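Side-chain contacts in putative phosphohistidine phosphatase, SixA (Nakamurella multipartita, PDB 4HBZ), which probably removes phosphate from phosphohistidine, as a member of the histidine phosphatase superfamily: residues A71-Q76 and E92-G97; P122-T127 and R152-G157. One frame throughout, in Å; residues are numbered along the deposited sequence.

Interaction 1 (A71-Q76 and E92-G97); sequences AARTRQ and ELYGGG
Tyr-94 turns one long side of its phenol ring to Ala-71 and Arg-73, two residues at the start of helix 72-81. The methyl of Ala-71 lies obliquely to the ring and touches its CD1–CE1 side, with CB 3.9 Å from CD1 of Tyr-94; this is the apolar part of the contact. Arg-73 comes in near the ring plane: its NH2 stands 4.2 Å from Tyr-94 CE1, at the ring edge, so no cation-pi stack forms. The two side chains run at about a right angle to each other, and the guanidinium plane is 81° from the ring plane. Tyr-94 reaches across because its CG is anti to the backbone N (chi1 179°), whereas Arg-73 sets off with CG between its backbone N and carbonyl carbon (chi1 60°) and then extends as far as NE. The two polar ends share a partner outside both segments: OD2 of Asp-36 forms a salt bridge with Arg-73 NH2 and a hydrogen bond with Tyr-94 OH. In the histidine phosphatase fold, an arginine at the start of the helix after the second strand commonly belongs to the phosphate pocket. Arg-73 fits that pattern, as its side chain touches both His-27 and His-120. Tyr-94 also packs edge-to-face against His-37. Ala-71 is also the N-cap of helix 72-81, and its carbonyl O accepts a hydrogen bond from Arg-75 N at 3.0 Å.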
loop_
_atom_site.group_PDB
_atom_site.type_symbol
_atom_site.label_atom_id
_atom_site.label_comp_id
_atom_site.label_asym_id
_atom_site.label_seq_id
_atom_site.Cartn_x
_atom_site.Cartn_y
_atom_site.Cartn_z
ATOM N N ALA A 71 6.097 12.152 -5.331
ATOM C CA ALA A 71 6.884 11.928 -6.546
ATOM C C ALA A 71 5.938 11.824 -7.761
ATOM O O ALA A 71 4.805 11.288 -7.650
ATOM C CB ALA A 71 7.717 10.683 -6.447
ATOM N N ALA A 72 6.411 12.258 -8.911
ATOM C CA ALA A 72 5.623 12.113 -10.165
ATOM C C ALA A 72 5.185 10.647 -10.371
ATOM O O ALA A 72 4.066 10.372 -10.742
ATOM C CB ALA A 72 6.378 12.629 -11.362
ATOM N N ARG A 73 6.073 9.699 -10.127
ATOM C CA ARG A 73 5.779 8.323 -10.468
ATOM C C ARG A 73 4.709 7.691 -9.625
ATOM O O ARG A 73 3.937 6.842 -10.095
ATOM C CB ARG A 73 7.059 7.471 -10.479
ATOM C CG ARG A 73 7.838 7.402 -9.148
ATOM C CD ARG A 73 9.229 6.846 -9.420
ATOM N NE ARG A 73 10.127 6.781 -8.264
ATOM C CZ ARG A 73 10.976 7.759 -7.902
ATOM N NH1 ARG A 73 10.920 8.991 -8.440
ATOM N NH2 ARG A 73 11.881 7.526 -6.972
ATOM N N THR A 74 4.634 8.083 -8.355
ATOM C CA THR A 74 3.571 7.653 -7.465
ATOM C C THR A 74 2.241 8.375 -7.806
ATOM O O THR A 74 1.193 7.767 -7.895
ATOM C CB THR A 74 3.991 7.859 -5.987
ATOM O OG1 THR A 74 4.662 9.116 -5.881
ATOM C CG2 THR A 74 4.976 6.771 -5.555
ATOM N N ARG A 75 2.294 9.679 -8.062
ATOM C CA ARG A 75 1.118 10.437 -8.534
ATOM C C ARG A 75 0.549 9.828 -9.816
ATOM O O ARG A 75 -0.672 9.656 -9.916
ATOM C CB ARG A 75 1.472 11.903 -8.777
ATOM C CG ARG A 75 1.785 12.687 -7.535
ATOM C CD ARG A 75 2.236 14.111 -7.901
ATOM N NE ARG A 75 2.542 14.943 -6.748
ATOM C CZ ARG A 75 1.651 15.671 -6.056
ATOM N NH1 ARG A 75 0.360 15.751 -6.425
ATOM N NH2 ARG A 75 2.090 16.387 -5.026
ATOM N N GLN A 76 1.429 9.514 -10.745
ATOM C CA GLN A 76 1.017 8.974 -12.030
ATOM C C GLN A 76 0.477 7.567 -11.894
ATOM O O GLN A 76 -0.466 7.168 -12.590
ATOM C CB GLN A 76 2.188 9.001 -13.023
ATOM C CG GLN A 76 2.483 10.426 -13.485
ATOM C CD GLN A 76 3.750 10.531 -14.298
ATOM O OE1 GLN A 76 4.355 9.535 -14.639
ATOM N NE2 GLN A 76 4.202 11.762 -14.583
ATOM N N GLU A 92 6.380 12.914 3.212
ATOM C CA GLU A 92 6.809 11.865 4.135
ATOM C C GLU A 92 6.859 10.504 3.466
ATOM O O GLU A 92 7.669 9.670 3.863
ATOM C CB GLU A 92 5.908 11.791 5.367
ATOM C CG GLU A 92 5.917 13.041 6.288
ATOM C CD GLU A 92 5.086 14.225 5.821
ATOM O OE1 GLU A 92 4.550 14.303 4.698
ATOM O OE2 GLU A 92 5.007 15.174 6.634
ATOM N N LEU A 93 6.059 10.268 2.416
ATOM C CA LEU A 93 6.056 8.978 1.731
ATOM C C LEU A 93 7.144 8.896 0.675
ATOM O O LEU A 93 7.357 7.826 0.129
ATOM C CB LEU A 93 4.704 8.659 1.129
ATOM C CG LEU A 93 3.715 7.844 1.954
ATOM C CD1 LEU A 93 3.424 8.480 3.299
ATOM C CD2 LEU A 93 2.443 7.537 1.193
ATOM N N TYR A 94 7.825 9.998 0.382
ATOM C CA TYR A 94 8.956 10.010 -0.558
ATOM C C TYR A 94 10.237 9.795 0.263
ATOM O O TYR A 94 10.931 10.711 0.638
ATOM C CB TYR A 94 8.978 11.303 -1.348
ATOM C CG TYR A 94 10.131 11.404 -2.322
ATOM C CD1 TYR A 94 10.221 10.569 -3.424
ATOM C CD2 TYR A 94 11.118 12.381 -2.166
ATOM C CE1 TYR A 94 11.219 10.672 -4.328
ATOM C CE2 TYR A 94 12.150 12.495 -3.083
ATOM C CZ TYR A 94 12.195 11.597 -4.162
ATOM O OH TYR A 94 13.235 11.772 -5.075
ATOM N N GLY A 95 10.507 8.533 0.542
ATOM C CA GLY A 95 11.664 8.143 1.325
ATOM C C GLY A 95 11.443 7.893 2.779
ATOM O O GLY A 95 12.372 7.498 3.478
ATOM N N GLY A 96 10.215 8.079 3.282
ATOM C CA GLY A 96 9.913 7.701 4.628
ATOM C C GLY A 96 10.060 6.211 4.867
ATOM O O GLY A 96 10.047 5.417 3.930
ATOM N N GLY A 97 10.216 5.862 6.130
ATOM C CA GLY A 97 10.267 4.452 6.568
ATOM C C GLY A 97 8.901 3.931 7.012
ATOM O O GLY A 97 7.873 4.598 6.899
#

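Interaction 2 (P122-T127 and R152-G157); sequences PTIPAT and RHFAAG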
loop_
_atom_site.group_PDB
_atom_site.type_symbol
_atom_site.label_atom_id
_atom_site.label_comp_id
_atom_site.label_asym_id
_atom_site.label_seq_id
_atom_site.Cartn_x
_atom_site.Cartn_y
_atom_site.Cartn_z
ATOM N N PRO A 122 12.198 0.310 -0.526
ATOM C CA PRO A 122 11.862 -0.890 0.211
ATOM C C PRO A 122 10.782 -0.692 1.257
ATOM O O PRO A 122 10.282 -1.664 1.890
ATOM C CB PRO A 122 13.189 -1.258 0.875
ATOM C CG PRO A 122 13.885 0.077 1.048
ATOM C CD PRO A 122 13.541 0.824 -0.194
ATOM N N THR A 123 10.365 0.552 1.520
ATOM C CA THR A 123 9.494 0.775 2.646
ATOM C C THR A 123 8.118 0.110 2.502
ATOM O O THR A 123 7.595 -0.410 3.460
ATOM C CB THR A 123 9.294 2.309 2.874
ATOM O OG1 THR A 123 10.571 2.829 3.279
ATOM C CG2 THR A 123 8.197 2.641 3.899
ATOM N N ILE A 124 7.567 0.116 1.306
ATOM C CA ILE A 124 6.223 -0.440 1.146
ATOM C C ILE A 124 6.158 -1.931 1.558
ATOM O O ILE A 124 5.356 -2.323 2.425
ATOM C CB ILE A 124 5.663 -0.142 -0.243
ATOM C CG1 ILE A 124 5.214 1.338 -0.382
ATOM C CG2 ILE A 124 4.508 -1.083 -0.617
ATOM C CD1 ILE A 124 3.958 1.760 0.373
ATOM N N PRO A 125 7.004 -2.764 0.954
ATOM C CA PRO A 125 6.992 -4.186 1.399
ATOM C C PRO A 125 7.421 -4.383 2.856
ATOM O O PRO A 125 6.876 -5.256 3.528
ATOM C CB PRO A 125 7.897 -4.893 0.421
ATOM C CG PRO A 125 8.612 -3.831 -0.300
ATOM C CD PRO A 125 7.848 -2.563 -0.222
ATOM N N ALA A 126 8.319 -3.561 3.347
ATOM C CA ALA A 126 8.735 -3.660 4.752
ATOM C C ALA A 126 7.559 -3.380 5.667
ATOM O O ALA A 126 7.461 -3.978 6.765
ATOM C CB ALA A 126 9.844 -2.682 5.046
ATOM N N THR A 127 6.721 -2.422 5.304
ATOM C CA THR A 127 5.563 -2.079 6.065
ATOM C C THR A 127 4.595 -3.262 6.143
ATOM O O THR A 127 4.084 -3.595 7.189
ATOM C CB THR A 127 4.868 -0.825 5.506
ATOM O OG1 THR A 127 5.781 0.314 5.508
ATOM C CG2 THR A 127 3.671 -0.465 6.298
ATOM N N ARG A 152 8.222 -11.283 -0.482
ATOM C CA ARG A 152 9.599 -11.340 -0.856
ATOM C C ARG A 152 9.849 -10.864 -2.282
ATOM O O ARG A 152 10.967 -10.439 -2.610
ATOM C CB ARG A 152 10.111 -12.767 -0.675
ATOM C CG ARG A 152 9.537 -13.820 -1.648
ATOM C CD ARG A 152 9.971 -15.198 -1.237
ATOM N NE ARG A 152 9.515 -16.271 -2.120
ATOM C CZ ARG A 152 8.307 -16.819 -2.086
ATOM N NH1 ARG A 152 7.381 -16.433 -1.201
ATOM N NH2 ARG A 152 8.011 -17.799 -2.934
ATOM N N HIS A 153 8.828 -10.959 -3.124
ATOM C CA HIS A 153 8.848 -10.370 -4.459
ATOM C C HIS A 153 7.881 -9.222 -4.480
ATOM O O HIS A 153 6.706 -9.377 -4.110
ATOM C CB HIS A 153 8.451 -11.410 -5.480
ATOM C CG HIS A 153 9.470 -12.488 -5.616
ATOM N ND1 HIS A 153 9.194 -13.799 -5.316
ATOM C CD2 HIS A 153 10.797 -12.444 -5.924
ATOM C CE1 HIS A 153 10.295 -14.519 -5.441
ATOM N NE2 HIS A 153 11.286 -13.724 -5.792
ATOM N N PHE A 154 8.391 -8.044 -4.814
ATOM C CA PHE A 154 7.569 -6.849 -4.734
ATOM C C PHE A 154 8.062 -5.839 -5.745
ATOM O O PHE A 154 8.474 -4.711 -5.419
ATOM C CB PHE A 154 7.525 -6.321 -3.265
ATOM C CG PHE A 154 6.216 -5.663 -2.883
ATOM C CD1 PHE A 154 5.896 -4.398 -3.323
ATOM C CD2 PHE A 154 5.286 -6.336 -2.137
ATOM C CE1 PHE A 154 4.695 -3.795 -3.010
ATOM C CE2 PHE A 154 4.100 -5.734 -1.808
ATOM C CZ PHE A 154 3.800 -4.457 -2.243
ATOM N N ALA A 155 7.948 -6.211 -7.030
ATOM C CA ALA A 155 8.407 -5.353 -8.123
ATOM C C ALA A 155 7.539 -4.124 -8.273
ATOM O O ALA A 155 6.432 -4.080 -7.773
ATOM C CB ALA A 155 8.318 -6.156 -9.417
ATOM N N ALA A 156 8.023 -3.132 -8.988
ATOM C CA ALA A 156 7.282 -1.928 -9.258
ATOM C C ALA A 156 5.893 -2.271 -9.808
ATOM O O ALA A 156 5.756 -3.011 -10.787
ATOM C CB ALA A 156 8.040 -1.076 -10.276
ATOM N N GLY A 157 4.864 -1.717 -9.175
ATOM C CA GLY A 157 3.476 -1.950 -9.554
ATOM C C GLY A 157 2.747 -2.964 -8.704
ATOM O O GLY A 157 1.519 -3.094 -8.784
#
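Pro-125 lays its pyrrolidine ring over one face of Phe-154, while Ile-124 meets the same phenyl ring near its far end. The tight part is this three-residue cluster. CB of Pro-125 sits 4.2 Å from the centroid of the Phe-154 ring, 26° off the ring normal, a CH-pi contact displaced toward the ring's attached end, where Pro-125 CB is 3.8 Å from Phe-154 CG. At the other end CG2 of Ile-124 approaches CE1 of Phe-154 to 3.6 Å; this branch is anti to the backbone N, whereas CG1 leads off beside that N, and the side chain also touches Leu-24 of strand 20-26. No hydrogen bond crosses between the segments. The looser side lies in the connection that carries the phenylalanine: Arg-152 and His-153 have their CB atoms directed away from the helix and are exposed, as is Ala-155. Pro-125 itself is only partly buried, and a triethylene glycol, probably from the crystallisation liquor, lies about 4 Å from its side chain. Phe-154 thus points inward between exposed neighbours, His-153 and Ala-155, and its carbonyl O accepts a hydrogen bond from Arg-26 NH1 at the end of a central strand. The arrangement belongs to the alpha/beta core of the histidine phosphatase fold, where the loop leading into antiparallel strand 159-164 packs on the first turn of the helix that follows parallel strand 114-119.

Both contacts are largely buried, but they join different elements: interaction 1 sets the start of helix 72-81 against the loop after edge strand 86-90, and interaction 2 sets the start of helix 123-138 against the loop before strand 159-164. Interaction 1 combines an apolar touch with a charged group that is held by an acid outside the pair. Interaction 2 is wholly apolar across its interface and lies closer to the chain centre. Their centres are 13 Å apart, and they meet directly where Gly-96 O and Thr-123 OG1 stand 2.7 Å apart, a probable hydrogen bond.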